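Local coordinates for redox-sensing transcriptional repressor rex (Thermoanaerobacter ethanolicus, PDB 3WG9), which represses transcription as a DNA-binding homodimer of the Rex family, probably tuning gene expression to the cellular balance of NADH and NAD(+), at residues Y85-G91 with I147-C153; I171-F177 with D187-V193; I154-Q160 with L178-K183; L112-I118 with V130-V135. All blocks are in the same frame, centred on the assembly; numbering follows the deposited sequence.

Overall arrangement
Interactions 1, 2 and 4 are pairs of neighbouring strands in one parallel sheet, whose order is 132-134, 110-117, 85-90, 149-152, 173-176 and 189-192. Interaction 1 lies in the middle, its centre about 9 Å from that of interaction 2 and about 10 Å from that of interaction 4; the last two are about 18 Å apart, centre to centre. Along the chain, interaction 4 is nested within the loop that interaction 1 closes, and the segments of interactions 2 and 3 alternate. Interaction 3 joins the loops that follow strands 149-152 and 173-176. Together they outline the nucleotide-binding Rossmann domain, with residues known to bind NAD(+) or NADH in interactions 2, 3 and 4.

Interaction 1: residues Y85-G91 with I147-C153; sequences YNTIIIG and IDIGILC
Ile88 sets its CG2 against Ile147 CD1 at 3.8 Å, the two side chains roughly perpendicular. With CG1 of Ile88 lodged between its own backbone N and carbonyl carbon (chi1 58°), CG2 meets both CG2 and CD1 of Ile147, while CG1 also touches Ile147 CG2. Thr87 CG2 lies 3.9 Å from Ile149 CB, the two side chains running alongside each other on the face that also carries Ile89 and Ile151. The carbonyl O of Asn86 is gripped twice, by Asp148 N at 2.9 Å and by Ile149 N at 3.1 Å. Asp148 returns the bond through its carboxylate: OD2 takes Asn86 N on its anti side at 3.1 Å, tying down the start of the pairing. Farther along, Ile90 N points almost straight at Ile151 O (2.8 Å, 176° at the hydrogen). Helices 94-102 and 138-144 pack on different faces of this buried pair. Parallel central strands, the first leading into Gly91, the opening glycine of a GxGxxG sequence, are the core of a Rossmann fold.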
loop_
_atom_site.group_PDB
_atom_site.type_symbol
_atom_site.label_atom_id
_atom_site.label_comp_id
_atom_site.label_asym_id
_atom_site.label_seq_id
_atom_site.Cartn_x
_atom_site.Cartn_y
_atom_site.Cartn_z
ATOM N N TYR B 85 -7.103 2.289 18.859
ATOM C CA TYR B 85 -5.788 2.920 18.807
ATOM C C TYR B 85 -6.079 4.409 18.552
ATOM O O TYR B 85 -6.871 4.765 17.673
ATOM C CB TYR B 85 -4.944 2.344 17.625
ATOM C CG TYR B 85 -4.744 0.855 17.747
ATOM C CD1 TYR B 85 -3.738 0.332 18.562
ATOM C CD2 TYR B 85 -5.636 -0.025 17.138
ATOM C CE1 TYR B 85 -3.618 -1.057 18.763
ATOM C CE2 TYR B 85 -5.540 -1.426 17.331
ATOM C CZ TYR B 85 -4.532 -1.920 18.165
ATOM O OH TYR B 85 -4.417 -3.289 18.352
ATOM N N ASN B 86 -5.448 5.259 19.337
ATOM C CA ASN B 86 -5.559 6.711 19.133
ATOM C C ASN B 86 -4.494 7.148 18.118
ATOM O O ASN B 86 -3.328 6.832 18.303
ATOM C CB ASN B 86 -5.316 7.397 20.458
ATOM C CG ASN B 86 -6.432 7.090 21.486
ATOM O OD1 ASN B 86 -7.539 6.699 21.096
ATOM N ND2 ASN B 86 -6.103 7.195 22.773
ATOM N N THR B 87 -4.931 7.852 17.080
ATOM C CA THR B 87 -4.096 8.314 15.999
ATOM C C THR B 87 -4.105 9.827 15.899
ATOM O O THR B 87 -5.072 10.504 16.288
ATOM C CB THR B 87 -4.569 7.700 14.656
ATOM O OG1 THR B 87 -5.850 8.251 14.297
ATOM C CG2 THR B 87 -4.654 6.154 14.809
ATOM N N ILE B 88 -3.050 10.364 15.327
ATOM C CA ILE B 88 -3.040 11.712 14.843
ATOM C C ILE B 88 -2.485 11.669 13.450
ATOM O O ILE B 88 -1.749 10.756 13.101
ATOM C CB ILE B 88 -2.148 12.642 15.696
ATOM C CG1 ILE B 88 -0.691 12.152 15.769
ATOM C CG2 ILE B 88 -2.707 12.749 17.115
ATOM C CD1 ILE B 88 0.226 13.018 16.675
ATOM N N ILE B 89 -2.825 12.675 12.656
ATOM C CA ILE B 89 -2.231 12.819 11.319
ATOM C C ILE B 89 -1.448 14.086 11.326
ATOM O O ILE B 89 -1.966 15.140 11.789
ATOM C CB ILE B 89 -3.404 12.924 10.295
ATOM C CG1 ILE B 89 -4.052 11.547 10.206
ATOM C CG2 ILE B 89 -2.924 13.348 8.897
ATOM C CD1 ILE B 89 -5.288 11.477 9.273
ATOM N N ILE B 90 -0.232 14.023 10.781
ATOM C CA ILE B 90 0.598 15.187 10.588
ATOM C C ILE B 90 0.549 15.531 9.074
ATOM O O ILE B 90 0.918 14.699 8.203
ATOM C CB ILE B 90 2.064 14.969 10.962
ATOM C CG1 ILE B 90 2.252 14.245 12.316
ATOM C CG2 ILE B 90 2.830 16.343 10.888
ATOM C CD1 ILE B 90 1.507 14.941 13.437
ATOM N N GLY B 91 0.038 16.720 8.779
ATOM C CA GLY B 91 -0.135 17.177 7.357
ATOM C C GLY B 91 -1.624 17.326 7.063
ATOM O O GLY B 91 -2.362 16.336 7.122
ATOM N N ILE B 147 -1.632 9.176 22.587
ATOM C CA ILE B 147 -1.583 8.814 21.148
ATOM C C ILE B 147 -0.648 7.636 20.898
ATOM O O ILE B 147 0.521 7.670 21.284
ATOM C CB ILE B 147 -1.145 10.011 20.307
ATOM C CG1 ILE B 147 -2.045 11.206 20.605
ATOM C CG2 ILE B 147 -1.150 9.644 18.778
ATOM C CD1 ILE B 147 -3.527 10.951 20.310
ATOM N N ASP B 148 -1.155 6.658 20.159
ATOM C CA ASP B 148 -0.418 5.476 19.817
ATOM C C ASP B 148 0.275 5.632 18.470
ATOM O O ASP B 148 1.404 5.202 18.361
ATOM C CB ASP B 148 -1.375 4.287 19.763
ATOM C CG ASP B 148 -2.038 4.014 21.138
ATOM O OD1 ASP B 148 -1.276 3.902 22.116
ATOM O OD2 ASP B 148 -3.288 4.093 21.243
ATOM N N ILE B 149 -0.427 6.128 17.442
ATOM C CA ILE B 149 0.069 6.035 16.049
ATOM C C ILE B 149 0.150 7.453 15.467
ATOM O O ILE B 149 -0.806 8.209 15.618
ATOM C CB ILE B 149 -0.844 5.179 15.162
ATOM C CG1 ILE B 149 -0.987 3.737 15.708
ATOM C CG2 ILE B 149 -0.323 5.203 13.685
ATOM C CD1 ILE B 149 -2.143 2.923 14.995
ATOM N N GLY B 150 1.323 7.871 14.990
ATOM C CA GLY B 150 1.430 9.173 14.268
ATOM C C GLY B 150 1.473 8.821 12.767
ATOM O O GLY B 150 2.261 7.981 12.302
ATOM N N ILE B 151 0.571 9.396 11.992
ATOM C CA ILE B 151 0.557 9.127 10.546
ATOM C C ILE B 151 1.161 10.318 9.835
ATOM O O ILE B 151 0.707 11.463 10.088
ATOM C CB ILE B 151 -0.890 8.966 10.102
ATOM C CG1 ILE B 151 -1.543 7.866 10.951
ATOM C CG2 ILE B 151 -0.985 8.751 8.521
ATOM C CD1 ILE B 151 -3.068 7.687 10.745
ATOM N N LEU B 152 2.186 10.096 8.999
ATOM C CA LEU B 152 2.945 11.184 8.418
ATOM C C LEU B 152 2.488 11.422 6.996
ATOM O O LEU B 152 2.612 10.507 6.147
ATOM C CB LEU B 152 4.476 10.948 8.426
ATOM C CG LEU B 152 5.246 10.753 9.733
ATOM C CD1 LEU B 152 6.742 10.531 9.373
ATOM C CD2 LEU B 152 5.104 11.960 10.673
ATOM N N CYS B 153 1.893 12.595 6.755
ATOM C CA CYS B 153 1.377 12.958 5.408
ATOM C C CYS B 153 1.934 14.338 5.023
ATOM O O CYS B 153 1.230 15.217 4.524
ATOM C CB CYS B 153 -0.143 13.047 5.524
ATOM S SG CYS B 153 -0.917 11.428 5.841
#

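Interaction 2: residues I171-F177 with D187-V193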
loop_
_atom_site.group_PDB
_atom_site.type_symbol
_atom_site.label_atom_id
_atom_site.label_comp_id
_atom_site.label_asym_id
_atom_site.label_seq_id
_atom_site.Cartn_x
_atom_site.Cartn_y
_atom_site.Cartn_z
ATOM N N ILE B 171 5.631 8.524 21.113
ATOM C CA ILE B 171 4.781 7.809 20.129
ATOM C C ILE B 171 5.185 6.340 20.046
ATOM O O ILE B 171 6.358 5.984 20.215
ATOM C CB ILE B 171 4.850 8.484 18.695
ATOM C CG1 ILE B 171 3.567 8.178 17.905
ATOM C CG2 ILE B 171 6.053 7.999 17.869
ATOM C CD1 ILE B 171 2.502 9.113 18.257
ATOM N N LYS B 172 4.231 5.450 19.782
ATOM C CA LYS B 172 4.607 4.003 19.724
ATOM C C LYS B 172 4.796 3.471 18.308
ATOM O O LYS B 172 5.482 2.464 18.084
ATOM C CB LYS B 172 3.564 3.111 20.416
ATOM C CG LYS B 172 3.298 3.494 21.920
ATOM C CD LYS B 172 2.238 2.498 22.488
ATOM C CE LYS B 172 2.043 2.651 24.014
ATOM N NZ LYS B 172 1.565 4.019 24.350
ATOM N N ALA B 173 4.162 4.135 17.337
ATOM C CA ALA B 173 4.257 3.700 15.944
ATOM C C ALA B 173 4.048 4.906 15.052
ATOM O O ALA B 173 3.288 5.848 15.417
ATOM C CB ALA B 173 3.088 2.756 15.673
ATOM N N ILE B 174 4.636 4.797 13.862
ATOM C CA ILE B 174 4.506 5.779 12.821
ATOM C C ILE B 174 4.106 5.082 11.551
ATOM O O ILE B 174 4.724 4.064 11.133
ATOM C CB ILE B 174 5.871 6.520 12.601
ATOM C CG1 ILE B 174 6.090 7.446 13.828
ATOM C CG2 ILE B 174 5.809 7.357 11.299
ATOM C CD1 ILE B 174 7.462 8.153 13.819
ATOM N N TRP B 175 3.044 5.610 10.941
ATOM C CA TRP B 175 2.606 5.109 9.621
ATOM C C TRP B 175 3.017 6.172 8.602
ATOM O O TRP B 175 2.509 7.300 8.596
ATOM C CB TRP B 175 1.083 4.861 9.651
ATOM C CG TRP B 175 0.558 4.018 8.529
ATOM C CD1 TRP B 175 1.233 3.013 7.869
ATOM C CD2 TRP B 175 -0.748 4.056 7.966
ATOM N NE1 TRP B 175 0.401 2.394 6.942
ATOM C CE2 TRP B 175 -0.812 3.040 6.962
ATOM C CE3 TRP B 175 -1.885 4.816 8.228
ATOM C CZ2 TRP B 175 -1.930 2.845 6.168
ATOM C CZ3 TRP B 175 -3.028 4.603 7.441
ATOM C CH2 TRP B 175 -3.059 3.575 6.470
ATOM N N ASN B 176 4.014 5.854 7.784
ATOM C CA ASN B 176 4.729 6.892 7.032
ATOM C C ASN B 176 4.309 6.846 5.543
ATOM O O ASN B 176 4.632 5.883 4.889
ATOM C CB ASN B 176 6.241 6.629 7.112
ATOM C CG ASN B 176 7.054 7.568 6.212
ATOM O OD1 ASN B 176 6.667 8.726 5.970
ATOM N ND2 ASN B 176 8.148 7.038 5.646
ATOM N N PHE B 177 3.614 7.859 5.037
ATOM C CA PHE B 177 3.240 7.916 3.602
ATOM C C PHE B 177 4.269 8.566 2.669
ATOM O O PHE B 177 4.044 8.640 1.456
ATOM C CB PHE B 177 1.932 8.654 3.421
ATOM C CG PHE B 177 0.754 7.803 3.766
ATOM C CD1 PHE B 177 0.127 7.056 2.767
ATOM C CD2 PHE B 177 0.417 7.618 5.095
ATOM C CE1 PHE B 177 -0.944 6.218 3.065
ATOM C CE2 PHE B 177 -0.663 6.785 5.415
ATOM C CZ PHE B 177 -1.312 6.072 4.408
ATOM N N ASP B 187 12.534 0.252 19.074
ATOM C CA ASP B 187 11.336 -0.133 19.822
ATOM C C ASP B 187 10.067 0.521 19.250
ATOM O O ASP B 187 8.964 0.180 19.676
ATOM C CB ASP B 187 11.468 0.262 21.317
ATOM C CG ASP B 187 11.675 1.750 21.488
ATOM O OD1 ASP B 187 12.783 2.186 21.142
ATOM O OD2 ASP B 187 10.741 2.529 21.917
ATOM N N VAL B 188 10.236 1.498 18.362
ATOM C CA VAL B 188 9.129 2.219 17.752
ATOM C C VAL B 188 8.758 1.462 16.476
ATOM O O VAL B 188 9.629 1.108 15.681
ATOM C CB VAL B 188 9.549 3.673 17.379
ATOM C CG1 VAL B 188 8.411 4.439 16.607
ATOM C CG2 VAL B 188 9.917 4.454 18.699
ATOM N N ILE B 189 7.480 1.200 16.272
ATOM C CA ILE B 189 7.051 0.513 15.033
ATOM C C ILE B 189 7.078 1.524 13.890
ATOM O O ILE B 189 6.499 2.595 14.041
ATOM C CB ILE B 189 5.631 -0.061 15.172
ATOM C CG1 ILE B 189 5.626 -1.188 16.207
ATOM C CG2 ILE B 189 5.147 -0.689 13.828
ATOM C CD1 ILE B 189 4.294 -1.317 17.015
ATOM N N LEU B 190 7.757 1.226 12.771
ATOM C CA LEU B 190 7.717 2.171 11.643
ATOM C C LEU B 190 7.203 1.424 10.436
ATOM O O LEU B 190 7.805 0.429 10.056
ATOM C CB LEU B 190 9.097 2.735 11.286
ATOM C CG LEU B 190 9.207 3.513 9.942
ATOM C CD1 LEU B 190 8.296 4.797 9.847
ATOM C CD2 LEU B 190 10.651 3.919 9.716
ATOM N N GLU B 191 6.055 1.829 9.896
ATOM C CA GLU B 191 5.516 1.128 8.714
ATOM C C GLU B 191 5.534 2.131 7.552
ATOM O O GLU B 191 4.830 3.162 7.604
ATOM C CB GLU B 191 4.071 0.658 9.010
ATOM C CG GLU B 191 3.252 0.177 7.777
ATOM C CD GLU B 191 3.828 -1.099 7.119
ATOM O OE1 GLU B 191 4.846 -1.656 7.611
ATOM O OE2 GLU B 191 3.245 -1.505 6.073
ATOM N N ASN B 192 6.431 1.889 6.587
ATOM C CA ASN B 192 6.553 2.752 5.419
ATOM C C ASN B 192 5.598 2.278 4.362
ATOM O O ASN B 192 5.553 1.079 3.973
ATOM C CB ASN B 192 7.989 2.856 4.843
ATOM C CG ASN B 192 9.021 3.328 5.853
ATOM O OD1 ASN B 192 8.940 4.432 6.412
ATOM N ND2 ASN B 192 10.022 2.488 6.081
ATOM N N VAL B 193 4.750 3.207 3.932
ATOM C CA VAL B 193 3.869 2.860 2.847
ATOM C C VAL B 193 4.717 3.090 1.605
ATOM O O VAL B 193 5.282 4.175 1.355
ATOM C CB VAL B 193 2.587 3.760 2.810
ATOM C CG1 VAL B 193 1.671 3.356 1.693
ATOM C CG2 VAL B 193 1.741 3.667 4.129
HETATM O O HOH W 1 6.201 0.876 20.032
#
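The Phe177 ring carries Val193 CG2 over the centre of one face, a CH-pi contact 3.8 Å from the centroid, while Trp175 CZ3 lies in plane at its edge. On the indole of Trp175, Phe177 CE2 rests over one face, displaced toward the rim. Glu191 CG reaches the indole edge near its plane, 3.5 Å from Trp175 CD1, and the carboxylate is turned only 18° from the ring. Both chains swing alike, Trp175 CG and Glu191 CG each lying opposite the backbone N of its own residue, which sets them side by side. Next to this pair, Ala173 CB meets Ile189 CB.

On the other face, Asn176 ND2 gives Asn192 OD1 a straight bond of 2.8 Å, with the acceptor in the amide plane of Asn176 and the two amides 80° apart. Leu190 CD1 packs against Ile174 CG2. Backbone bonds run between the parallel strands, among them Glu191 N to Ile174 O at 2.9 Å, and a water bridges Lys172 O and Asp187 O where the pairing begins.

Glu191 has its polar partners outside the pair: Arg13, and Arg205 and Ser198 of the second subunit, the last also bonded to Trp175 NE1. With OE1 paired to both arginines and OE2 bonded to that serine, this buried carboxylate is probably held ionised, coupling this edge strand to the dimer interface, beside the NADH-binding residues Phe177 and Val193.

Interaction 3: residues I154-Q160 with L178-K183; sequences IPKDNAQ and LPIDLK
Gln160 pairs its side-chain amide with the backbone of Lys183 through two hydrogen bonds: OE1 receives Lys183 N at 2.9 Å and NE2 donates to Lys183 O at 2.8 Å. Both acceptors are met on a lone pair in their carbonyl planes, and NE2 also bonds Asp164 of the same helix, so the amide is held against rotation. A turn about the CB-CG bond (chi2 64°) brings the amide round to the loop. A leucine in its place would probably leave the NH and carbonyl of Lys183 without these mates and let the loop shift from the helix. Off one face of the amide, just past its oxygen, Leu182 CD2 lies 3.9 Å from Gln160 OE1. Leu178 pushes its branched end toward the Ile154 carbonyl, and Lys156 draws its aliphatic chain squarely across the tip of Ile180. Ile154, which binds NAD(+) and NADH, and Asp181, a zinc ligand, thus stand on loops joined here, between the ends of strands 149-152 and 173-176 and the start of helix 159-168.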
loop_
_atom_site.group_PDB
_atom_site.type_symbol
_atom_site.label_atom_id
_atom_site.label_comp_id
_atom_site.label_asym_id
_atom_site.label_seq_id
_atom_site.Cartn_x
_atom_site.Cartn_y
_atom_site.Cartn_z
ATOM N N ILE B 154 3.159 14.607 5.424
ATOM C CA ILE B 154 3.764 15.912 5.146
ATOM C C ILE B 154 4.809 15.812 4.054
ATOM O O ILE B 154 5.181 14.702 3.652
ATOM C CB ILE B 154 4.460 16.438 6.390
ATOM C CG1 ILE B 154 5.099 15.302 7.196
ATOM C CG2 ILE B 154 3.474 17.232 7.236
ATOM C CD1 ILE B 154 6.100 15.879 8.132
ATOM N N PRO B 155 5.332 16.959 3.571
ATOM C CA PRO B 155 6.388 16.831 2.558
ATOM C C PRO B 155 7.666 16.257 3.163
ATOM O O PRO B 155 7.817 16.251 4.377
ATOM C CB PRO B 155 6.629 18.282 2.110
ATOM C CG PRO B 155 5.567 19.105 2.728
ATOM C CD PRO B 155 5.067 18.367 3.925
ATOM N N LYS B 156 8.600 15.799 2.332
ATOM C CA LYS B 156 9.884 15.257 2.839
ATOM C C LYS B 156 10.749 16.256 3.589
ATOM O O LYS B 156 11.554 15.880 4.454
ATOM C CB LYS B 156 10.682 14.698 1.673
ATOM C CG LYS B 156 9.844 13.796 0.788
ATOM C CD LYS B 156 10.661 13.353 -0.405
ATOM C CE LYS B 156 11.553 14.490 -0.886
ATOM N NZ LYS B 156 12.511 14.009 -1.906
ATOM N N ASP B 157 10.566 17.532 3.245
ATOM C CA ASP B 157 11.212 18.668 3.906
ATOM C C ASP B 157 11.589 18.443 5.379
ATOM O O ASP B 157 12.718 18.065 5.679
ATOM C CB ASP B 157 10.349 19.931 3.762
ATOM C CG ASP B 157 10.490 20.586 2.392
ATOM O OD1 ASP B 157 11.436 21.393 2.233
ATOM O OD2 ASP B 157 9.654 20.317 1.488
ATOM N N ASN B 158 10.688 18.714 6.316
ATOM C CA ASN B 158 11.026 18.385 7.703
ATOM C C ASN B 158 10.384 17.071 8.220
ATOM O O ASN B 158 9.970 17.000 9.378
ATOM C CB ASN B 158 10.832 19.575 8.685
ATOM C CG ASN B 158 11.123 20.949 8.058
ATOM O OD1 ASN B 158 10.569 21.966 8.496
ATOM N ND2 ASN B 158 11.976 20.989 7.038
ATOM N N ALA B 159 10.361 16.023 7.392
ATOM C CA ALA B 159 9.899 14.704 7.832
ATOM C C ALA B 159 10.690 13.931 8.897
ATOM O O ALA B 159 10.079 13.397 9.823
ATOM C CB ALA B 159 9.554 13.781 6.662
ATOM N N GLN B 160 11.999 13.782 8.755
ATOM C CA GLN B 160 12.746 13.116 9.791
ATOM C C GLN B 160 12.665 13.923 11.098
ATOM O O GLN B 160 12.534 13.360 12.185
ATOM C CB GLN B 160 14.212 12.951 9.380
ATOM C CG GLN B 160 15.102 12.227 10.380
ATOM C CD GLN B 160 14.687 10.781 10.600
ATOM O OE1 GLN B 160 14.586 9.999 9.653
ATOM N NE2 GLN B 160 14.367 10.436 11.856
ATOM N N LEU B 178 5.344 9.087 3.237
ATOM C CA LEU B 178 6.329 9.755 2.408
ATOM C C LEU B 178 7.246 8.747 1.787
ATOM O O LEU B 178 7.686 7.823 2.472
ATOM C CB LEU B 178 7.176 10.746 3.181
ATOM C CG LEU B 178 6.818 11.489 4.468
ATOM C CD1 LEU B 178 7.612 12.802 4.397
ATOM C CD2 LEU B 178 5.341 11.729 4.780
ATOM N N PRO B 179 7.619 8.991 0.519
ATOM C CA PRO B 179 8.371 8.042 -0.269
ATOM C C PRO B 179 9.821 8.021 0.169
ATOM O O PRO B 179 10.684 7.881 -0.680
ATOM C CB PRO B 179 8.264 8.620 -1.691
ATOM C CG PRO B 179 8.214 10.101 -1.484
ATOM C CD PRO B 179 7.409 10.266 -0.194
ATOM N N ILE B 180 10.080 8.122 1.465
ATOM C CA ILE B 180 11.420 8.018 2.049
ATOM C C ILE B 180 11.435 7.197 3.353
ATOM O O ILE B 180 10.521 7.285 4.157
ATOM C CB ILE B 180 11.924 9.415 2.348
ATOM C CG1 ILE B 180 12.479 10.025 1.057
ATOM C CG2 ILE B 180 12.950 9.420 3.475
ATOM C CD1 ILE B 180 12.739 11.506 1.192
ATOM N N ASP B 181 12.471 6.402 3.559
ATOM C CA ASP B 181 12.560 5.541 4.730
ATOM C C ASP B 181 13.203 6.220 5.970
ATOM O O ASP B 181 14.428 6.430 6.045
ATOM C CB ASP B 181 13.196 4.195 4.365
ATOM C CG ASP B 181 12.251 3.304 3.531
ATOM O OD1 ASP B 181 11.212 3.787 3.009
ATOM O OD2 ASP B 181 12.519 2.089 3.422
ATOM N N LEU B 182 12.338 6.533 6.942
ATOM C CA LEU B 182 12.697 7.278 8.168
ATOM C C LEU B 182 13.526 6.473 9.171
ATOM O O LEU B 182 13.485 5.264 9.143
ATOM C CB LEU B 182 11.429 7.783 8.853
ATOM C CG LEU B 182 10.601 8.708 7.972
ATOM C CD1 LEU B 182 9.356 9.057 8.731
ATOM C CD2 LEU B 182 11.348 9.967 7.553
ATOM N N LYS B 183 14.246 7.150 10.058
ATOM C CA LYS B 183 15.010 6.506 11.113
ATOM C C LYS B 183 14.239 6.667 12.442
ATOM O O LYS B 183 13.948 7.812 12.820
ATOM C CB LYS B 183 16.358 7.205 11.290
ATOM C CG LYS B 183 17.304 7.111 10.095
ATOM C CD LYS B 183 17.175 5.795 9.352
ATOM C CE LYS B 183 17.809 5.910 7.961
ATOM N NZ LYS B 183 19.180 6.495 8.069
#

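Interaction 4: residues L112-I118 with V130-V135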
loop_
_atom_site.group_PDB
_atom_site.type_symbol
_atom_site.label_atom_id
_atom_site.label_comp_id
_atom_site.label_asym_id
_atom_site.label_seq_id
_atom_site.Cartn_x
_atom_site.Cartn_y
_atom_site.Cartn_z
ATOM N N LEU B 112 -9.109 8.807 15.262
ATOM C CA LEU B 112 -8.334 9.998 14.960
ATOM C C LEU B 112 -8.587 11.121 15.984
ATOM O O LEU B 112 -9.711 11.596 16.053
ATOM C CB LEU B 112 -8.689 10.537 13.563
ATOM C CG LEU B 112 -7.885 11.770 13.116
ATOM C CD1 LEU B 112 -6.390 11.446 12.915
ATOM C CD2 LEU B 112 -8.432 12.305 11.783
ATOM N N LYS B 113 -7.547 11.582 16.693
ATOM C CA LYS B 113 -7.681 12.584 17.774
ATOM C C LYS B 113 -7.301 13.994 17.393
ATOM O O LYS B 113 -7.629 14.927 18.108
ATOM C CB LYS B 113 -6.853 12.181 18.993
ATOM C CG LYS B 113 -7.236 10.877 19.554
ATOM C CD LYS B 113 -8.697 10.875 19.958
ATOM C CE LYS B 113 -9.119 9.459 20.201
ATOM N NZ LYS B 113 -10.367 9.339 21.004
ATOM N N GLY B 114 -6.568 14.175 16.296
ATOM C CA GLY B 114 -6.094 15.501 15.942
ATOM C C GLY B 114 -5.343 15.434 14.630
ATOM O O GLY B 114 -4.841 14.357 14.244
ATOM N N ILE B 115 -5.308 16.576 13.953
ATOM C CA ILE B 115 -4.571 16.786 12.737
ATOM C C ILE B 115 -3.666 17.990 12.944
ATOM O O ILE B 115 -4.058 18.976 13.573
ATOM C CB ILE B 115 -5.540 17.034 11.528
ATOM C CG1 ILE B 115 -6.448 15.844 11.252
ATOM C CG2 ILE B 115 -4.817 17.516 10.250
ATOM C CD1 ILE B 115 -7.494 16.242 10.174
ATOM N N PHE B 116 -2.448 17.903 12.460
ATOM C CA PHE B 116 -1.416 18.897 12.722
ATOM C C PHE B 116 -0.836 19.419 11.412
ATOM O O PHE B 116 -0.663 18.677 10.419
ATOM C CB PHE B 116 -0.347 18.296 13.633
ATOM C CG PHE B 116 -0.897 17.941 14.991
ATOM C CD1 PHE B 116 -0.808 18.859 16.054
ATOM C CD2 PHE B 116 -1.620 16.758 15.173
ATOM C CE1 PHE B 116 -1.388 18.593 17.289
ATOM C CE2 PHE B 116 -2.189 16.472 16.374
ATOM C CZ PHE B 116 -2.067 17.396 17.463
ATOM N N ASP B 117 -0.548 20.719 11.423
ATOM C CA ASP B 117 0.013 21.350 10.241
ATOM C C ASP B 117 0.858 22.574 10.602
ATOM O O ASP B 117 0.800 23.085 11.744
ATOM C CB ASP B 117 -1.110 21.697 9.249
ATOM C CG ASP B 117 -0.583 21.944 7.846
ATOM O OD1 ASP B 117 -0.491 20.972 7.052
ATOM O OD2 ASP B 117 -0.248 23.138 7.587
ATOM N N ILE B 118 1.725 22.958 9.675
ATOM C CA ILE B 118 2.671 24.035 9.929
ATOM C C ILE B 118 2.095 25.408 9.545
ATOM O O ILE B 118 2.641 26.451 9.909
ATOM C CB ILE B 118 3.998 23.710 9.175
ATOM C CG1 ILE B 118 5.184 24.555 9.621
ATOM C CG2 ILE B 118 3.852 23.783 7.643
ATOM C CD1 ILE B 118 6.139 24.835 8.429
ATOM N N VAL B 130 -12.622 17.264 13.216
ATOM C CA VAL B 130 -11.346 17.079 13.909
ATOM C C VAL B 130 -10.594 18.376 13.677
ATOM O O VAL B 130 -10.462 18.852 12.535
ATOM C CB VAL B 130 -10.570 15.858 13.319
ATOM C CG1 VAL B 130 -9.159 15.814 13.840
ATOM C CG2 VAL B 130 -11.280 14.577 13.662
ATOM N N GLU B 131 -10.152 18.990 14.752
ATOM C CA GLU B 131 -9.470 20.270 14.631
ATOM C C GLU B 131 -8.073 20.136 14.056
ATOM O O GLU B 131 -7.327 19.165 14.337
ATOM C CB GLU B 131 -9.379 20.955 15.979
ATOM C CG GLU B 131 -9.482 22.474 15.864
ATOM C CD GLU B 131 -8.891 23.182 17.087
ATOM O OE1 GLU B 131 -8.313 24.274 16.887
ATOM O OE2 GLU B 131 -8.954 22.628 18.225
ATOM N N VAL B 132 -7.738 21.044 13.163
ATOM C CA VAL B 132 -6.370 21.160 12.732
ATOM C C VAL B 132 -5.661 21.987 13.757
ATOM O O VAL B 132 -6.139 23.106 14.080
ATOM C CB VAL B 132 -6.276 21.800 11.307
ATOM C CG1 VAL B 132 -4.787 22.087 10.929
ATOM C CG2 VAL B 132 -6.950 20.873 10.288
ATOM N N MET B 133 -4.499 21.537 14.226
ATOM C CA MET B 133 -3.774 22.309 15.256
ATOM C C MET B 133 -2.343 22.552 14.798
ATOM O O MET B 133 -1.861 21.831 13.933
ATOM C CB MET B 133 -3.760 21.539 16.572
ATOM C CG MET B 133 -5.119 21.427 17.229
ATOM S SD MET B 133 -5.117 20.162 18.527
ATOM C CE MET B 133 -6.810 20.254 19.086
ATOM N N ASP B 134 -1.658 23.560 15.363
ATOM C CA ASP B 134 -0.239 23.833 15.093
ATOM C C ASP B 134 0.604 22.630 15.531
ATOM O O ASP B 134 0.512 22.184 16.665
ATOM C CB ASP B 134 0.212 25.080 15.883
ATOM C CG ASP B 134 1.658 25.508 15.625
ATOM O OD1 ASP B 134 2.440 24.889 14.866
ATOM O OD2 ASP B 134 2.025 26.554 16.214
ATOM N N VAL B 135 1.363 22.104 14.578
ATOM C CA VAL B 135 2.324 21.038 14.764
ATOM C C VAL B 135 3.300 21.403 15.908
ATOM O O VAL B 135 3.856 20.527 16.526
ATOM C CB VAL B 135 3.048 20.719 13.433
ATOM C CG1 VAL B 135 4.175 21.713 13.159
ATOM C CG2 VAL B 135 3.646 19.248 13.455
#
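Ile115 O receives Met133 N at 2.7 Å, the shortest bond of this parallel pairing, and Val132 CA-H also leans on that oxygen. Met133 O then accepts Asp117 N at 3.0 Å, and Asp117 O takes Val135 N from above its carbonyl plane. At the other end, the bond from Ile115 N to Glu131 O is weak.

On one face the side chains of Phe116 and Met133 extend alongside each other, with Phe116 CE1 3.8 Å from Met133 CB. The extended thioether places SD obliquely to the ring, 5.0 Å from its centroid, a Met-aromatic contact. Asp134 O sits in plane at the ring edge, 3.6 Å from Phe116 CD1. Replacing Phe116 with a serine would probably open a gap beside Met133 CB and rob its sulfur of an aromatic partner. The opposite face is aliphatic: Val130 CG1 presses on Ile115 CG1 at 3.7 Å, one side chain lying nearly at right angles to the other, while Ile115 CG2 meets Val132 CG2.

Asp117, which binds NAD(+) and NADH, bonds through its carboxylate to the backbone N of Ala92 and Asn119. Strand 132-134 is the outermost of the sheet within this chain; strand 110-117 divides it from 85-90, and Phe141 of helix 138-144 packs on Phe116 and Met133.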